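Local coordinates for protein nucleoside-diphosphate-sugar epimerase (Pseudomonas aeruginosa, PDB 2X4G) that is probably an NAD-dependent oxidoreductase or sugar-nucleotide epimerase of the NAD-dependent epimerase/dehydratase family, its exact reaction being unsettled, at residues Thr207-Ala219 against Leu241-Arg253. Numbering follows the deposited sequence.
Sequences THYVAGQRNVIDA and LTGHNLEMADLTR
Val216 meets Leu246 and Leu251 at the apolar centre of an antiparallel strand pair in the mixed Rossmann-type sheet of this NAD-dependent epimerase/dehydratase family member. Strand 213-218 runs beside strand 244-247, which passes directly into helix 248-259. CG2 of Val216 lies 4.1 Å from CD2 of Leu246 and 4.1 Å from CD2 of Leu251. Leu323 of helix 323-336 packs on Val216, His244 and Leu246.

Further along, the Met248 chain is bent at chi2 and chi3, and its CE lies near Arg214 CD (3.6 Å) at the guanidinium edge, though the placing of CE is doubtful. The arginine chain is bent at chi3 (-70°), and its NH1 binds the hydroxyl of Tyr128. Beyond the turn, Tyr209 lays one ring face over Ala249, with Ala249 CA 4.1 Å from the ring centroid in a CH-pi contact. Thr252 crosses the same tyrosine at about a right angle. Tyr209 belongs to strand 208-210, which pairs with strand 265-267 in a separate small sheet, so the first turn of the helix also touches that part of the fold.

Paired backbone bonds join Arg214 with Leu246 and Val216 with His244. Met248 N extends the pattern by donating to Gly212 O at 2.9 Å, which ties the helix start to the turn before strand 213-218.

The polar edge is built on Asn215, paired with Asn245. With Asn215 CG anti to the backbone N (chi1 -170°), its amide is set against the other strand, where it bridges two partners. ND2 donates to Asn245 OD1 at 2.9 Å from above that carbonyl plane, the amide planes being 66° apart. Asn245 OD1 also accepts from Leu306 N. On the other branch, Gly243 N reaches an in-plane lone pair of Asn215 OD1 at 3.0 Å.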
loop_
_atom_site.group_PDB
_atom_site.type_symbol
_atom_site.label_atom_id
_atom_site.label_comp_id
_atom_site.label_asym_id
_atom_site.label_seq_id
_atom_site.Cartn_x
_atom_site.Cartn_y
_atom_site.Cartn_z
ATOM N N THR A 207 -1.517 12.861 -13.865
ATOM C CA THR A 207 -1.954 14.229 -13.920
ATOM C C THR A 207 -1.018 15.144 -13.129
ATOM O O THR A 207 -1.036 16.352 -13.325
ATOM C CB THR A 207 -3.405 14.343 -13.439
ATOM O OG1 THR A 207 -3.858 15.675 -13.656
ATOM C CG2 THR A 207 -3.559 13.975 -11.954
ATOM N N HIS A 208 -0.196 14.573 -12.249
ATOM C CA HIS A 208 0.758 15.354 -11.444
ATOM C C HIS A 208 2.079 14.600 -11.277
ATOM O O HIS A 208 2.135 13.383 -11.469
ATOM C CB HIS A 208 0.189 15.643 -10.038
ATOM C CG HIS A 208 -1.055 16.477 -10.028
ATOM N ND1 HIS A 208 -1.030 17.854 -10.029
ATOM C CD2 HIS A 208 -2.363 16.127 -9.985
ATOM C CE1 HIS A 208 -2.268 18.317 -10.011
ATOM N NE2 HIS A 208 -3.098 17.288 -9.985
ATOM N N TYR A 209 3.126 15.328 -10.887
ATOM C CA TYR A 209 4.447 14.752 -10.591
ATOM C C TYR A 209 4.976 15.367 -9.302
ATOM O O TYR A 209 4.491 16.418 -8.875
ATOM C CB TYR A 209 5.445 15.076 -11.711
ATOM C CG TYR A 209 5.833 16.543 -11.742
ATOM C CD1 TYR A 209 5.046 17.475 -12.408
ATOM C CD2 TYR A 209 6.967 17.000 -11.082
ATOM C CE1 TYR A 209 5.393 18.827 -12.438
ATOM C CE2 TYR A 209 7.318 18.363 -11.096
ATOM C CZ TYR A 209 6.521 19.270 -11.777
ATOM O OH TYR A 209 6.830 20.623 -11.800
ATOM N N VAL A 210 5.988 14.735 -8.711
ATOM C CA VAL A 210 6.665 15.260 -7.530
ATOM C C VAL A 210 8.099 15.684 -7.863
ATOM O O VAL A 210 8.841 14.936 -8.493
ATOM C CB VAL A 210 6.689 14.210 -6.397
ATOM C CG1 VAL A 210 7.756 14.545 -5.357
ATOM C CG2 VAL A 210 5.325 14.131 -5.734
ATOM N N ALA A 211 8.493 16.873 -7.403
ATOM C CA ALA A 211 9.827 17.427 -7.689
ATOM C C ALA A 211 10.926 16.415 -7.384
ATOM O O ALA A 211 10.851 15.667 -6.396
ATOM C CB ALA A 211 10.061 18.729 -6.900
ATOM N N GLY A 212 11.946 16.387 -8.232
ATOM C CA GLY A 212 13.032 15.423 -8.063
ATOM C C GLY A 212 14.060 15.436 -9.181
ATOM O O GLY A 212 13.778 15.831 -10.315
ATOM N N GLN A 213 15.259 14.985 -8.851
ATOM C CA GLN A 213 16.348 14.960 -9.803
ATOM C C GLN A 213 16.498 13.529 -10.262
ATOM O O GLN A 213 16.360 12.617 -9.464
ATOM C CB GLN A 213 17.643 15.425 -9.130
ATOM C CG GLN A 213 17.512 16.700 -8.326
ATOM C CD GLN A 213 18.863 17.273 -7.975
ATOM O OE1 GLN A 213 19.189 18.418 -8.353
ATOM N NE2 GLN A 213 19.685 16.471 -7.289
ATOM N N ARG A 214 16.809 13.331 -11.536
ATOM C CA ARG A 214 16.909 11.988 -12.095
ATOM C C ARG A 214 17.825 11.943 -13.293
ATOM O O ARG A 214 17.889 12.901 -14.043
ATOM C CB ARG A 214 15.523 11.525 -12.517
ATOM C CG ARG A 214 15.451 10.042 -12.785
ATOM C CD ARG A 214 14.022 9.571 -12.961
ATOM N NE ARG A 214 13.283 9.616 -11.705
ATOM C CZ ARG A 214 13.394 8.716 -10.728
ATOM N NH1 ARG A 214 14.232 7.682 -10.843
ATOM N NH2 ARG A 214 12.672 8.864 -9.620
ATOM N N ASN A 215 18.531 10.831 -13.467
ATOM C CA ASN A 215 19.280 10.565 -14.698
ATOM C C ASN A 215 18.572 9.524 -15.541
ATOM O O ASN A 215 18.285 8.408 -15.074
ATOM C CB ASN A 215 20.699 10.091 -14.431
ATOM C CG ASN A 215 21.550 10.043 -15.709
ATOM O OD1 ASN A 215 21.674 8.995 -16.336
ATOM N ND2 ASN A 215 22.126 11.183 -16.098
ATOM N N VAL A 216 18.303 9.915 -16.787
ATOM C CA VAL A 216 17.611 9.096 -17.764
ATOM C C VAL A 216 18.605 8.671 -18.838
ATOM O O VAL A 216 19.469 9.460 -19.212
ATOM C CB VAL A 216 16.469 9.904 -18.388
ATOM C CG1 VAL A 216 15.976 9.274 -19.689
ATOM C CG2 VAL A 216 15.350 10.007 -17.400
ATOM N N ILE A 217 18.494 7.433 -19.318
ATOM C CA ILE A 217 19.405 6.910 -20.340
ATOM C C ILE A 217 18.655 6.129 -21.406
ATOM O O ILE A 217 17.676 5.435 -21.132
ATOM C CB ILE A 217 20.548 6.015 -19.766
ATOM C CG1 ILE A 217 21.619 5.778 -20.853
ATOM C CG2 ILE A 217 19.997 4.708 -19.223
ATOM C CD1 ILE A 217 22.558 4.676 -20.605
ATOM N N ASP A 218 19.126 6.288 -22.637
ATOM C CA ASP A 218 18.523 5.674 -23.796
ATOM C C ASP A 218 18.784 4.149 -23.716
ATOM O O ASP A 218 19.870 3.710 -23.352
ATOM C CB ASP A 218 19.117 6.351 -25.040
ATOM C CG ASP A 218 18.690 5.715 -26.362
ATOM O OD1 ASP A 218 17.728 6.231 -26.964
ATOM O OD2 ASP A 218 19.345 4.745 -26.832
ATOM N N ALA A 219 17.771 3.352 -24.013
ATOM C CA ALA A 219 17.877 1.927 -23.840
ATOM C C ALA A 219 18.972 1.345 -24.730
ATOM O O ALA A 219 19.795 0.549 -24.266
ATOM C CB ALA A 219 16.551 1.260 -24.128
ATOM N N LEU A 241 26.264 4.314 -15.960
ATOM C CA LEU A 241 26.000 4.420 -17.377
ATOM C C LEU A 241 24.866 5.430 -17.476
ATOM O O LEU A 241 23.744 5.112 -17.175
ATOM C CB LEU A 241 25.629 3.043 -17.947
ATOM C CG LEU A 241 26.674 1.924 -17.717
ATOM C CD1 LEU A 241 26.176 0.580 -18.200
ATOM C CD2 LEU A 241 28.019 2.256 -18.385
ATOM N N THR A 242 25.199 6.657 -17.876
ATOM C CA THR A 242 24.328 7.813 -17.703
ATOM C C THR A 242 23.979 8.434 -19.023
ATOM O O THR A 242 24.683 8.244 -20.006
ATOM C CB THR A 242 25.019 8.903 -16.873
ATOM O OG1 THR A 242 26.160 9.388 -17.578
ATOM C CG2 THR A 242 25.490 8.359 -15.552
ATOM N N GLY A 243 22.895 9.205 -19.023
ATOM C CA GLY A 243 22.336 9.809 -20.229
ATOM C C GLY A 243 22.187 11.289 -20.012
ATOM O O GLY A 243 23.115 12.043 -20.296
ATOM N N HIS A 244 21.031 11.704 -19.496
ATOM C CA HIS A 244 20.755 13.125 -19.224
ATOM C C HIS A 244 20.321 13.307 -17.783
ATOM O O HIS A 244 19.452 12.569 -17.300
ATOM C CB HIS A 244 19.660 13.654 -20.142
ATOM C CG HIS A 244 19.977 13.500 -21.595
ATOM N ND1 HIS A 244 19.334 12.585 -22.404
ATOM C CD2 HIS A 244 20.900 14.110 -22.375
ATOM C CE1 HIS A 244 19.836 12.653 -23.623
ATOM N NE2 HIS A 244 20.789 13.569 -23.632
ATOM N N ASN A 245 20.937 14.271 -17.095
ATOM C CA ASN A 245 20.445 14.699 -15.795
ATOM C C ASN A 245 19.281 15.650 -15.998
ATOM O O ASN A 245 19.352 16.563 -16.789
ATOM C CB ASN A 245 21.543 15.358 -14.994
ATOM C CG ASN A 245 22.600 14.389 -14.584
ATOM O OD1 ASN A 245 22.326 13.298 -14.118
ATOM N ND2 ASN A 245 23.810 14.778 -14.756
ATOM N N LEU A 246 18.203 15.410 -15.276
ATOM C CA LEU A 246 16.911 15.929 -15.652
ATOM C C LEU A 246 16.065 16.211 -14.430
ATOM O O LEU A 246 15.945 15.363 -13.558
ATOM C CB LEU A 246 16.214 14.837 -16.468
ATOM C CG LEU A 246 15.548 15.215 -17.772
ATOM C CD1 LEU A 246 16.436 16.151 -18.572
ATOM C CD2 LEU A 246 15.297 13.954 -18.528
ATOM N N GLU A 247 15.459 17.383 -14.364
ATOM C CA GLU A 247 14.402 17.603 -13.395
ATOM C C GLU A 247 13.154 16.803 -13.836
ATOM O O GLU A 247 12.871 16.670 -15.030
ATOM C CB GLU A 247 14.088 19.106 -13.283
ATOM C CG GLU A 247 15.186 19.965 -12.620
ATOM C CD GLU A 247 15.238 19.806 -11.111
ATOM O OE1 GLU A 247 14.444 19.008 -10.580
ATOM O OE2 GLU A 247 16.066 20.470 -10.447
ATOM N N MET A 248 12.417 16.265 -12.871
ATOM C CA MET A 248 11.170 15.573 -13.163
ATOM C C MET A 248 10.142 16.485 -13.794
ATOM O O MET A 248 9.289 16.014 -14.544
ATOM C CB MET A 248 10.576 14.946 -11.902
ATOM C CG MET A 248 11.131 13.576 -11.561
ATOM S SD MET A 248 10.484 12.287 -12.666
ATOM C CE MET A 248 11.832 12.228 -13.833
ATOM N N ALA A 249 10.192 17.776 -13.470
ATOM C CA ALA A 249 9.364 18.773 -14.150
ATOM C C ALA A 249 9.595 18.740 -15.663
ATOM O O ALA A 249 8.654 18.768 -16.441
ATOM C CB ALA A 249 9.676 20.150 -13.615
ATOM N N ASP A 250 10.855 18.674 -16.066
ATOM C CA ASP A 250 11.232 18.780 -17.472
ATOM C C ASP A 250 11.030 17.452 -18.237
ATOM O O ASP A 250 10.590 17.457 -19.382
ATOM C CB ASP A 250 12.681 19.299 -17.592
ATOM C CG ASP A 250 12.852 20.738 -17.025
ATOM O OD1 ASP A 250 12.005 21.618 -17.292
ATOM O OD2 ASP A 250 13.850 20.997 -16.318
ATOM N N LEU A 251 11.321 16.323 -17.597
ATOM C CA LEU A 251 11.007 15.019 -18.176
ATOM C C LEU A 251 9.497 14.836 -18.363
ATOM O O LEU A 251 9.021 14.337 -19.391
ATOM C CB LEU A 251 11.532 13.902 -17.283
ATOM C CG LEU A 251 11.184 12.489 -17.743
ATOM C CD1 LEU A 251 11.816 12.258 -19.083
ATOM C CD2 LEU A 251 11.618 11.447 -16.701
ATOM N N THR A 252 8.753 15.205 -17.338
ATOM C CA THR A 252 7.316 15.245 -17.399
ATOM C C THR A 252 6.870 16.102 -18.549
ATOM O O THR A 252 5.967 15.738 -19.295
ATOM C CB THR A 252 6.793 15.836 -16.087
ATOM O OG1 THR A 252 6.479 14.753 -15.220
ATOM C CG2 THR A 252 5.572 16.744 -16.276
ATOM N N ARG A 253 7.506 17.254 -18.694
ATOM C CA ARG A 253 7.020 18.257 -19.636
ATOM C C ARG A 253 7.360 17.885 -21.078
ATOM O O ARG A 253 6.569 18.144 -21.985
ATOM C CB ARG A 253 7.540 19.658 -19.260
ATOM C CG ARG A 253 6.862 20.826 -20.007
ATOM C CD ARG A 253 7.577 22.166 -19.793
ATOM N NE ARG A 253 9.025 22.009 -19.620
ATOM C CZ ARG A 253 9.891 21.763 -20.605
ATOM N NH1 ARG A 253 9.482 21.637 -21.865
ATOM N NH2 ARG A 253 11.182 21.622 -20.329
#